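Local coordinates for protein glutamate tRNA ligase (PDB 6BRL) that probably attaches glutamate to its cognate tRNA at the expense of ATP, as a class I aminoacyl-tRNA synthetase holding its amino acid substrate, at residues A[13-18]-A[224-229]; A[18-23]-A[48-53]; A[440-445]-A[498-503]. All blocks are in the same frame, centred on the assembly; numbering follows the deposited sequence. Where two conformers were deposited one is given.

Contact 1 of 3, residues A[13-18]-A[224-229]; sequences RVRFAP and THVIRG. With GLU (glutamic acid), chain B.
Arg13, at the start of strand 13-16, is bonded to Thr224, the residue just before the roughly parallel strand 225-229. The Arg13 N-H points almost straight (169°) at Thr224 OG1, 3.0 Å away. In return Arg13 O takes the Thr224 N-H in its carbonyl plane, on a lone pair, at 2.9 Å, and a weak bond from His225 N. Set between its own backbone N and carbonyl carbon (chi1 62°), the Thr224 hydroxyl also bonds His225 ND1 at the imidazole edge. Thr224 and His225 are partly exposed, so the closest backbone pairing lies at the more open end.

Further along, the strands diverge at 29°. Val14 CG1 still rests 3.6 Å from His225 O, but a water takes over the polar work, accepting from Arg15 N and Ile227 N and lying within hydrogen-bonding distance of His225 O. In the widened, buried end sits the side-chain carboxylate of the bound glutamic acid. Val226 CG1 covers one face of the Arg15 guanidinium, whose edge meets both oxygens, NH1 to OE2 at 2.9 Å and NH2 to OE1 at 3.0 Å. Arg228 NH1 bonds OE1 too, at 3.1 Å. Ala17 O accepts from the ligand's amino N at 2.9 Å. Asp218 holds Arg15 NE and His239 holds Arg228 NH2, a second shell for both arginines. Two cationic groups converging on one carboxylate are consistent with selection of an acidic amino acid.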
loop_
_atom_site.group_PDB
_atom_site.type_symbol
_atom_site.label_atom_id
_atom_site.label_comp_id
_atom_site.label_asym_id
_atom_site.label_seq_id
_atom_site.Cartn_x
_atom_site.Cartn_y
_atom_site.Cartn_z
ATOM N N ARG A 13 -16.507 16.279 -4.572
ATOM C CA ARG A 13 -16.694 15.217 -3.587
ATOM C C ARG A 13 -16.280 13.884 -4.207
ATOM O O ARG A 13 -16.783 13.515 -5.277
ATOM C CB ARG A 13 -18.157 15.176 -3.103
ATOM C CG ARG A 13 -18.562 16.386 -2.227
ATOM C CD ARG A 13 -20.073 16.387 -1.763
ATOM N NE ARG A 13 -20.513 15.107 -1.163
ATOM C CZ ARG A 13 -20.295 14.757 0.106
ATOM N NH1 ARG A 13 -19.614 15.566 0.907
ATOM N NH2 ARG A 13 -20.713 13.578 0.576
ATOM N N VAL A 14 -15.346 13.170 -3.554
ATOM C CA VAL A 14 -14.859 11.873 -4.033
ATOM C C VAL A 14 -15.059 10.839 -2.924
ATOM O O VAL A 14 -15.138 11.181 -1.749
ATOM C CB VAL A 14 -13.368 11.917 -4.453
ATOM C CG1 VAL A 14 -13.124 13.009 -5.526
ATOM C CG2 VAL A 14 -12.494 12.161 -3.260
ATOM N N ARG A 15 -15.121 9.566 -3.301
ATOM C CA ARG A 15 -15.279 8.497 -2.310
ATOM C C ARG A 15 -14.373 7.328 -2.655
ATOM O O ARG A 15 -14.314 6.900 -3.811
ATOM C CB ARG A 15 -16.727 7.993 -2.198
ATOM C CG ARG A 15 -17.252 7.068 -3.322
ATOM C CD ARG A 15 -17.289 7.702 -4.740
ATOM N NE ARG A 15 -17.943 6.795 -5.691
ATOM C CZ ARG A 15 -17.342 5.723 -6.214
ATOM N NH1 ARG A 15 -16.062 5.437 -5.893
ATOM N NH2 ARG A 15 -18.008 4.921 -7.046
ATOM N N PHE A 16 -13.648 6.853 -1.649
ATOM C CA PHE A 16 -12.999 5.551 -1.680
ATOM C C PHE A 16 -14.049 4.539 -1.232
ATOM O O PHE A 16 -14.642 4.703 -0.166
ATOM C CB PHE A 16 -11.772 5.566 -0.756
ATOM C CG PHE A 16 -10.954 4.287 -0.777
ATOM C CD1 PHE A 16 -10.567 3.715 -1.978
ATOM C CD2 PHE A 16 -10.539 3.698 0.393
ATOM C CE1 PHE A 16 -9.795 2.558 -2.023
ATOM C CE2 PHE A 16 -9.762 2.512 0.372
ATOM C CZ PHE A 16 -9.395 1.942 -0.833
ATOM N N ALA A 17 -14.366 3.566 -2.085
ATOM C CA ALA A 17 -15.502 2.665 -1.881
ATOM C C ALA A 17 -15.056 1.202 -1.905
ATOM O O ALA A 17 -15.538 0.414 -2.714
ATOM C CB ALA A 17 -16.563 2.912 -2.952
ATOM N N PRO A 18 -14.121 0.804 -1.055
ATOM C CA PRO A 18 -13.701 -0.599 -1.074
ATOM C C PRO A 18 -14.775 -1.494 -0.467
ATOM O O PRO A 18 -15.495 -1.108 0.468
ATOM C CB PRO A 18 -12.441 -0.606 -0.202
ATOM C CG PRO A 18 -12.828 0.343 0.928
ATOM C CD PRO A 18 -13.614 1.501 0.140
ATOM N N THR A 224 -18.971 14.003 -7.190
ATOM C CA THR A 224 -18.696 14.655 -8.472
ATOM C C THR A 224 -17.664 13.930 -9.328
ATOM O O THR A 224 -17.755 13.993 -10.556
ATOM C CB THR A 224 -18.221 16.088 -8.249
ATOM O OG1 THR A 224 -17.000 16.047 -7.503
ATOM C CG2 THR A 224 -19.287 16.859 -7.468
ATOM N N HIS A 225 -16.717 13.204 -8.730
ATOM C CA HIS A 225 -15.667 12.526 -9.483
ATOM C C HIS A 225 -15.464 11.122 -8.919
ATOM O O HIS A 225 -15.168 10.967 -7.726
ATOM C CB HIS A 225 -14.353 13.327 -9.420
ATOM C CG HIS A 225 -14.434 14.687 -10.058
ATOM N ND1 HIS A 225 -15.078 15.751 -9.464
ATOM C CD2 HIS A 225 -13.933 15.161 -11.227
ATOM C CE1 HIS A 225 -14.980 16.820 -10.240
ATOM N NE2 HIS A 225 -14.304 16.484 -11.326
ATOM N N VAL A 226 -15.602 10.116 -9.778
ATOM C CA VAL A 226 -15.418 8.715 -9.422
ATOM C C VAL A 226 -14.043 8.319 -9.939
ATOM O O VAL A 226 -13.805 8.307 -11.153
ATOM C CB VAL A 226 -16.508 7.825 -10.030
ATOM C CG1 VAL A 226 -16.213 6.334 -9.801
ATOM C CG2 VAL A 226 -17.933 8.219 -9.479
ATOM N N ILE A 227 -13.131 8.009 -9.027
ATOM C CA ILE A 227 -11.770 7.581 -9.379
ATOM C C ILE A 227 -11.629 6.127 -8.942
ATOM O O ILE A 227 -11.753 5.823 -7.751
ATOM C CB ILE A 227 -10.715 8.472 -8.702
ATOM C CG1 ILE A 227 -10.916 9.941 -9.079
ATOM C CG2 ILE A 227 -9.242 7.964 -8.970
ATOM C CD1 ILE A 227 -10.166 10.896 -8.147
ATOM N N ARG A 228 -11.383 5.227 -9.887
ATOM C CA ARG A 228 -11.297 3.809 -9.555
ATOM C C ARG A 228 -10.391 3.115 -10.560
ATOM O O ARG A 228 -9.930 3.725 -11.535
ATOM C CB ARG A 228 -12.689 3.168 -9.526
ATOM C CG ARG A 228 -13.381 3.287 -10.845
ATOM C CD ARG A 228 -14.866 2.950 -10.669
ATOM N NE ARG A 228 -15.543 2.905 -11.965
ATOM C CZ ARG A 228 -16.871 2.924 -12.097
ATOM N NH1 ARG A 228 -17.636 3.003 -11.001
ATOM N NH2 ARG A 228 -17.430 2.859 -13.306
ATOM N N GLY A 229 -10.130 1.824 -10.316
ATOM C CA GLY A 229 -9.258 1.061 -11.199
ATOM C C GLY A 229 -9.917 0.697 -12.528
ATOM O O GLY A 229 -11.152 0.572 -12.669
HETATM N N GLU B . -16.711 -1.732 -4.281
HETATM C CA GLU B . -15.928 -1.390 -5.477
HETATM C C GLU B . -14.462 -1.884 -5.373
HETATM O O GLU B . -13.666 -1.819 -6.335
HETATM C CB GLU B . -15.969 0.124 -5.716
HETATM C CG GLU B . -15.644 0.548 -7.136
HETATM C CD GLU B . -15.958 2.015 -7.371
HETATM O OE1 GLU B . -17.002 2.300 -8.047
HETATM O OE2 GLU B . -15.170 2.858 -6.852
HETATM O OXT GLU B . -14.049 -2.383 -4.308
HETATM O O HOH W 1 -13.932 8.856 -6.141
#

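Contact 2 of 3, residues A[18-23]-A[48-53]; sequences PSPTGP and LRIEDT. With GLU (glutamic acid), chain B.
Glu51, whose backbone is bonded to Pro18 across the contact, ends in a carboxylate held in a salt bridge at the edge of another flat group, the guanidinium of Arg49. NE, 2.8 Å from Glu51 OE2, and NH2 of Arg49 come side-on to that one oxygen, which lies in the guanidinium plane; NE meets it on its anti side, NH2 nearly along its C-O direction, and Asp218 is a second salt-bridge partner of NH2. The other oxygen, OE1, accepts from Asn214 and, at 3.0 Å, from the amino N of the bound glutamic acid. With CG anti to the carbonyl carbon (chi1 -69°), a bend further out carries the carboxylate off from the 18-23 loop to the ligand.

The loops are joined by Glu51 N to Pro18 O at 3.1 Å, a fairly straight bond (163°) with the donor tilted from the carbonyl plane. Pro18 CD packs 3.7 Å from Leu48 CD1, the two side chains crossing at about a right angle. Pro20, centre of an inverse gamma turn, sets CG against Asp52 CB at 3.6 Å. Ser19 N adds a weak bond to ligand OXT.

The loops follow the C-terminal ends of the parallel strands 13-16 and 45-48 and line the amino acid pocket of the class I catalytic domain. Helix 62-73 packs on Pro18, Pro20 and Leu48, while helix 210-220 meets Arg49 and Glu51 and supplies Asn214.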
loop_
_atom_site.group_PDB
_atom_site.type_symbol
_atom_site.label_atom_id
_atom_site.label_comp_id
_atom_site.label_asym_id
_atom_site.label_seq_id
_atom_site.Cartn_x
_atom_site.Cartn_y
_atom_site.Cartn_z
ATOM N N PRO A 18 -14.121 0.804 -1.055
ATOM C CA PRO A 18 -13.701 -0.599 -1.074
ATOM C C PRO A 18 -14.775 -1.494 -0.467
ATOM O O PRO A 18 -15.495 -1.108 0.468
ATOM C CB PRO A 18 -12.441 -0.606 -0.202
ATOM C CG PRO A 18 -12.828 0.343 0.928
ATOM C CD PRO A 18 -13.614 1.501 0.140
ATOM N N SER A 19 -14.864 -2.716 -1.020
ATOM C CA SER A 19 -15.626 -3.795 -0.396
ATOM C C SER A 19 -14.798 -4.463 0.694
ATOM O O SER A 19 -13.576 -4.571 0.573
ATOM C CB SER A 19 -16.021 -4.848 -1.425
ATOM O OG SER A 19 -14.867 -5.457 -1.976
ATOM N N PRO A 20 -15.446 -4.934 1.786
ATOM C CA PRO A 20 -14.659 -5.516 2.899
ATOM C C PRO A 20 -14.189 -6.932 2.588
ATOM O O PRO A 20 -14.637 -7.924 3.151
ATOM C CB PRO A 20 -15.654 -5.460 4.066
ATOM C CG PRO A 20 -17.032 -5.678 3.378
ATOM C CD PRO A 20 -16.894 -4.874 2.095
ATOM N N THR A 21 -13.277 -7.067 1.634
ATOM C CA THR A 21 -12.888 -8.405 1.192
ATOM C C THR A 21 -11.407 -8.690 1.432
ATOM O O THR A 21 -10.764 -9.425 0.675
ATOM C CB THR A 21 -13.244 -8.605 -0.279
ATOM O OG1 THR A 21 -12.518 -7.658 -1.061
ATOM C CG2 THR A 21 -14.727 -8.402 -0.480
ATOM N N GLY A 22 -10.841 -8.125 2.481
ATOM C CA GLY A 22 -9.451 -8.388 2.773
ATOM C C GLY A 22 -8.616 -7.134 2.956
ATOM O O GLY A 22 -9.131 -6.016 2.994
ATOM N N PRO A 23 -7.308 -7.311 3.133
ATOM C CA PRO A 23 -6.412 -6.152 3.266
ATOM C C PRO A 23 -6.379 -5.300 1.995
ATOM O O PRO A 23 -6.685 -5.754 0.891
ATOM C CB PRO A 23 -5.045 -6.789 3.551
ATOM C CG PRO A 23 -5.177 -8.233 3.072
ATOM C CD PRO A 23 -6.611 -8.584 3.374
ATOM N N LEU A 48 -15.415 7.893 2.783
ATOM C CA LEU A 48 -15.211 6.442 2.776
ATOM C C LEU A 48 -16.593 5.779 2.814
ATOM O O LEU A 48 -17.359 6.019 3.755
ATOM C CB LEU A 48 -14.380 5.991 3.985
ATOM C CG LEU A 48 -14.351 4.460 4.148
ATOM C CD1 LEU A 48 -13.614 3.849 2.951
ATOM C CD2 LEU A 48 -13.643 4.046 5.427
ATOM N N ARG A 49 -16.914 4.960 1.800
ATOM C CA ARG A 49 -18.155 4.187 1.775
ATOM C C ARG A 49 -17.801 2.705 1.773
ATOM O O ARG A 49 -16.996 2.252 0.945
ATOM C CB ARG A 49 -19.021 4.539 0.538
ATOM C CG ARG A 49 -20.408 3.774 0.512
ATOM C CD ARG A 49 -21.331 4.259 -0.640
ATOM N NE ARG A 49 -20.823 3.908 -1.973
ATOM C CZ ARG A 49 -20.713 4.770 -2.991
ATOM N NH1 ARG A 49 -21.099 6.044 -2.860
ATOM N NH2 ARG A 49 -20.265 4.355 -4.166
ATOM N N ILE A 50 -18.355 1.953 2.712
ATOM C CA ILE A 50 -18.032 0.526 2.818
ATOM C C ILE A 50 -19.043 -0.256 1.984
ATOM O O ILE A 50 -20.247 -0.217 2.266
ATOM C CB ILE A 50 -18.036 0.054 4.279
ATOM C CG1 ILE A 50 -16.875 0.676 5.036
ATOM C CG2 ILE A 50 -17.860 -1.478 4.354
ATOM C CD1 ILE A 50 -15.510 0.169 4.564
ATOM N N GLU A 51 -18.549 -1.012 0.990
ATOM C CA GLU A 51 -19.409 -1.590 -0.061
ATOM C C GLU A 51 -19.641 -3.063 0.260
ATOM O O GLU A 51 -19.034 -3.975 -0.302
ATOM C CB GLU A 51 -18.806 -1.349 -1.437
ATOM C CG GLU A 51 -18.899 0.168 -1.709
ATOM C CD GLU A 51 -19.323 0.558 -3.115
ATOM O OE1 GLU A 51 -19.262 -0.258 -4.043
ATOM O OE2 GLU A 51 -19.679 1.726 -3.320
ATOM N N ASP A 52 -20.516 -3.288 1.226
ATOM C CA ASP A 52 -20.637 -4.611 1.831
ATOM C C ASP A 52 -21.977 -5.248 1.470
ATOM O O ASP A 52 -22.645 -5.824 2.327
ATOM C CB ASP A 52 -20.458 -4.529 3.351
ATOM C CG ASP A 52 -21.489 -3.596 4.026
ATOM O OD1 ASP A 52 -22.068 -2.747 3.342
ATOM O OD2 ASP A 52 -21.749 -3.723 5.234
ATOM N N THR A 53 -22.410 -5.113 0.209
ATOM C CA THR A 53 -23.694 -5.693 -0.187
ATOM C C THR A 53 -23.616 -7.201 -0.411
ATOM O O THR A 53 -24.649 -7.876 -0.351
ATOM C CB THR A 53 -24.239 -5.041 -1.469
ATOM O OG1 THR A 53 -23.285 -5.182 -2.529
ATOM C CG2 THR A 53 -24.577 -3.548 -1.271
HETATM N N GLU B . -16.711 -1.732 -4.281
HETATM C CA GLU B . -15.928 -1.390 -5.477
HETATM C C GLU B . -14.462 -1.884 -5.373
HETATM O O GLU B . -13.666 -1.819 -6.335
HETATM C CB GLU B . -15.969 0.124 -5.716
HETATM C CG GLU B . -15.644 0.548 -7.136
HETATM C CD GLU B . -15.958 2.015 -7.371
HETATM O OE1 GLU B . -17.002 2.300 -8.047
HETATM O OE2 GLU B . -15.170 2.858 -6.852
HETATM O OXT GLU B . -14.049 -2.383 -4.308
#

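Contact 3 of 3, residues A[440-445]-A[498-503]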
loop_
_atom_site.group_PDB
_atom_site.type_symbol
_atom_site.label_atom_id
_atom_site.label_comp_id
_atom_site.label_asym_id
_atom_site.label_seq_id
_atom_site.Cartn_x
_atom_site.Cartn_y
_atom_site.Cartn_z
ATOM N N GLU A 440 48.838 1.471 25.435
ATOM C CA GLU A 440 49.598 2.329 26.328
ATOM C C GLU A 440 49.429 3.782 25.933
ATOM O O GLU A 440 49.296 4.651 26.800
ATOM C CB GLU A 440 51.081 1.923 26.326
ATOM C CG GLU A 440 51.364 0.443 26.585
ATOM C CD GLU A 440 51.079 -0.045 28.012
ATOM O OE1 GLU A 440 50.395 0.663 28.792
ATOM O OE2 GLU A 440 51.549 -1.166 28.347
ATOM N N ALA A 441 49.385 4.064 24.626
ATOM C CA ALA A 441 49.232 5.446 24.161
ATOM C C ALA A 441 47.875 6.038 24.549
ATOM O O ALA A 441 47.808 7.155 25.082
ATOM C CB ALA A 441 49.421 5.524 22.643
ATOM N N ILE A 442 46.779 5.317 24.271
ATOM C CA ILE A 442 45.440 5.881 24.463
ATOM C C ILE A 442 44.982 5.872 25.909
ATOM O O ILE A 442 44.020 6.581 26.243
ATOM C CB ILE A 442 44.381 5.143 23.621
ATOM C CG1 ILE A 442 44.181 3.706 24.141
ATOM C CG2 ILE A 442 44.798 5.166 22.150
ATOM C CD1 ILE A 442 43.113 2.880 23.287
ATOM N N SER A 443 45.668 5.128 26.789
ATOM C CA SER A 443 45.184 4.989 28.157
ATOM C C SER A 443 45.139 6.314 28.918
ATOM O O SER A 443 44.397 6.422 29.901
ATOM C CB SER A 443 46.047 3.982 28.909
ATOM O OG SER A 443 47.410 4.376 28.880
ATOM N N SER A 444 45.885 7.333 28.486
ATOM C CA SER A 444 45.943 8.598 29.214
ATOM C C SER A 444 45.213 9.740 28.505
ATOM O O SER A 444 45.327 10.903 28.932
ATOM C CB SER A 444 47.398 8.992 29.457
ATOM O OG SER A 444 48.125 9.009 28.235
ATOM N N LEU A 445 44.465 9.448 27.446
ATOM C CA LEU A 445 43.908 10.506 26.623
ATOM C C LEU A 445 42.614 11.053 27.211
ATOM O O LEU A 445 41.875 10.357 27.910
ATOM C CB LEU A 445 43.625 9.998 25.205
ATOM C CG LEU A 445 44.796 9.414 24.417
ATOM C CD1 LEU A 445 44.353 9.094 23.016
ATOM C CD2 LEU A 445 45.954 10.396 24.390
ATOM N N GLU A 498 36.029 -0.013 27.623
ATOM C CA GLU A 498 35.574 -1.037 26.681
ATOM C C GLU A 498 36.538 -1.197 25.515
ATOM O O GLU A 498 36.753 -2.321 25.040
ATOM C CB GLU A 498 34.175 -0.706 26.164
ATOM C CG GLU A 498 33.594 -1.786 25.251
ATOM C CD GLU A 498 33.509 -3.148 25.931
ATOM O OE1 GLU A 498 33.378 -3.185 27.177
ATOM O OE2 GLU A 498 33.563 -4.176 25.223
ATOM N N THR A 499 37.124 -0.084 25.040
ATOM C CA THR A 499 38.095 -0.146 23.946
ATOM C C THR A 499 39.303 -0.996 24.330
ATOM O O THR A 499 39.683 -1.921 23.600
ATOM C CB THR A 499 38.580 1.252 23.547
ATOM O OG1 THR A 499 37.531 2.016 22.918
ATOM C CG2 THR A 499 39.728 1.117 22.577
ATOM N N ILE A 500 39.949 -0.665 25.459
ATOM C CA ILE A 500 41.136 -1.417 25.894
ATOM C C ILE A 500 40.792 -2.882 26.135
ATOM O O ILE A 500 41.523 -3.809 25.719
ATOM C CB ILE A 500 41.732 -0.770 27.155
ATOM C CG1 ILE A 500 42.379 0.565 26.791
ATOM C CG2 ILE A 500 42.745 -1.731 27.791
ATOM C CD1 ILE A 500 42.658 1.471 27.970
ATOM N N SER A 501 39.676 -3.113 26.816
ATOM C CA SER A 501 39.241 -4.465 27.112
ATOM C C SER A 501 39.081 -5.297 25.834
ATOM O O SER A 501 39.391 -6.500 25.819
ATOM C CB SER A 501 37.951 -4.381 27.930
ATOM O OG SER A 501 37.290 -5.610 27.983
ATOM N N ARG A 502 38.625 -4.677 24.738
ATOM C CA ARG A 502 38.485 -5.420 23.488
ATOM C C ARG A 502 39.826 -5.629 22.801
ATOM O O ARG A 502 40.043 -6.681 22.188
ATOM C CB ARG A 502 37.522 -4.700 22.521
ATOM C CG ARG A 502 36.043 -4.775 22.931
ATOM C CD ARG A 502 35.115 -4.107 21.881
ATOM N NE ARG A 502 33.799 -3.869 22.444
ATOM C CZ ARG A 502 32.769 -3.351 21.783
ATOM N NH1 ARG A 502 32.882 -3.081 20.486
ATOM N NH2 ARG A 502 31.624 -3.121 22.426
ATOM N N ILE A 503 40.725 -4.635 22.858
ATOM C CA ILE A 503 42.090 -4.834 22.350
ATOM C C ILE A 503 42.788 -5.991 23.081
ATOM O O ILE A 503 43.468 -6.819 22.450
ATOM C CB ILE A 503 42.898 -3.530 22.479
ATOM C CG1 ILE A 503 42.243 -2.418 21.664
ATOM C CG2 ILE A 503 44.362 -3.763 22.108
ATOM C CD1 ILE A 503 42.761 -1.052 22.041
#
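Ser443 and Ile500 mark the nearest backbone approach, their CA atoms 7.9 Å apart, where a type I beta turn from Ile442 to Leu445, closed by Leu445 N to Ile442 O at 3.1 Å, faces helix 496-510.

One methyl carries most of the contact. Ile442 directs its side chain at the opposing helix, with CG1 lodged between backbone N and carbonyl carbon (chi1 68°), and CD1 enters among three residues. It lies 3.9 Å from Thr499 CG2, meets Ile503 CD1 tip to tip at 4.1 Å, and stands 4.3 Å from Ile500 CG1. Thr499 offers its methyl to the contact, while its hydroxyl is bonded to Gly495 O. At the more exposed margin Ser443 brings its CB to 4.3 Å from Ile500 CD1; its OG turns back to Glu440 O at 2.8 Å, approaching from above the carbonyl plane. The contact across is therefore apolar, and the hydroxyls of Ser443 and Thr499 are bonded elsewhere.

Met491 of helix 487-494 touches both Ile442 and Thr499, Ser455 of helix 449-463 lies against Ile442, and Lys496 NZ bonds the carbonyls of Ser443 and Leu445. This is plain apolar packing of helix 496-510 against the helix-and-turn segment 440-445, within the largely helical anticodon-binding region of a bacterial-type glutamyl-tRNA synthetase.

Contacts 1 and 2 form one buried unit around the bound amino acid: they share Pro18, and Phe16 O probably accepts a hydrogen bond from Arg49 N at 3.0 Å where they touch. Contact 1 meets the ligand's side-chain carboxylate with arginines, and contact 2 its main carboxylate, weakly, with a backbone N-H; the amino group is shared, by Ala17 O of contact 1 and Glu51 of contact 2. Strands frame the first; loops leaving strands make the second. Contact 3 stands apart in the anticodon-binding region, its centre about 66 Å from that of contact 1. There a helix and a helix-turn segment meet through aliphatic carbons, with a buried inner side and a partly exposed margin, far from the bound amino acid.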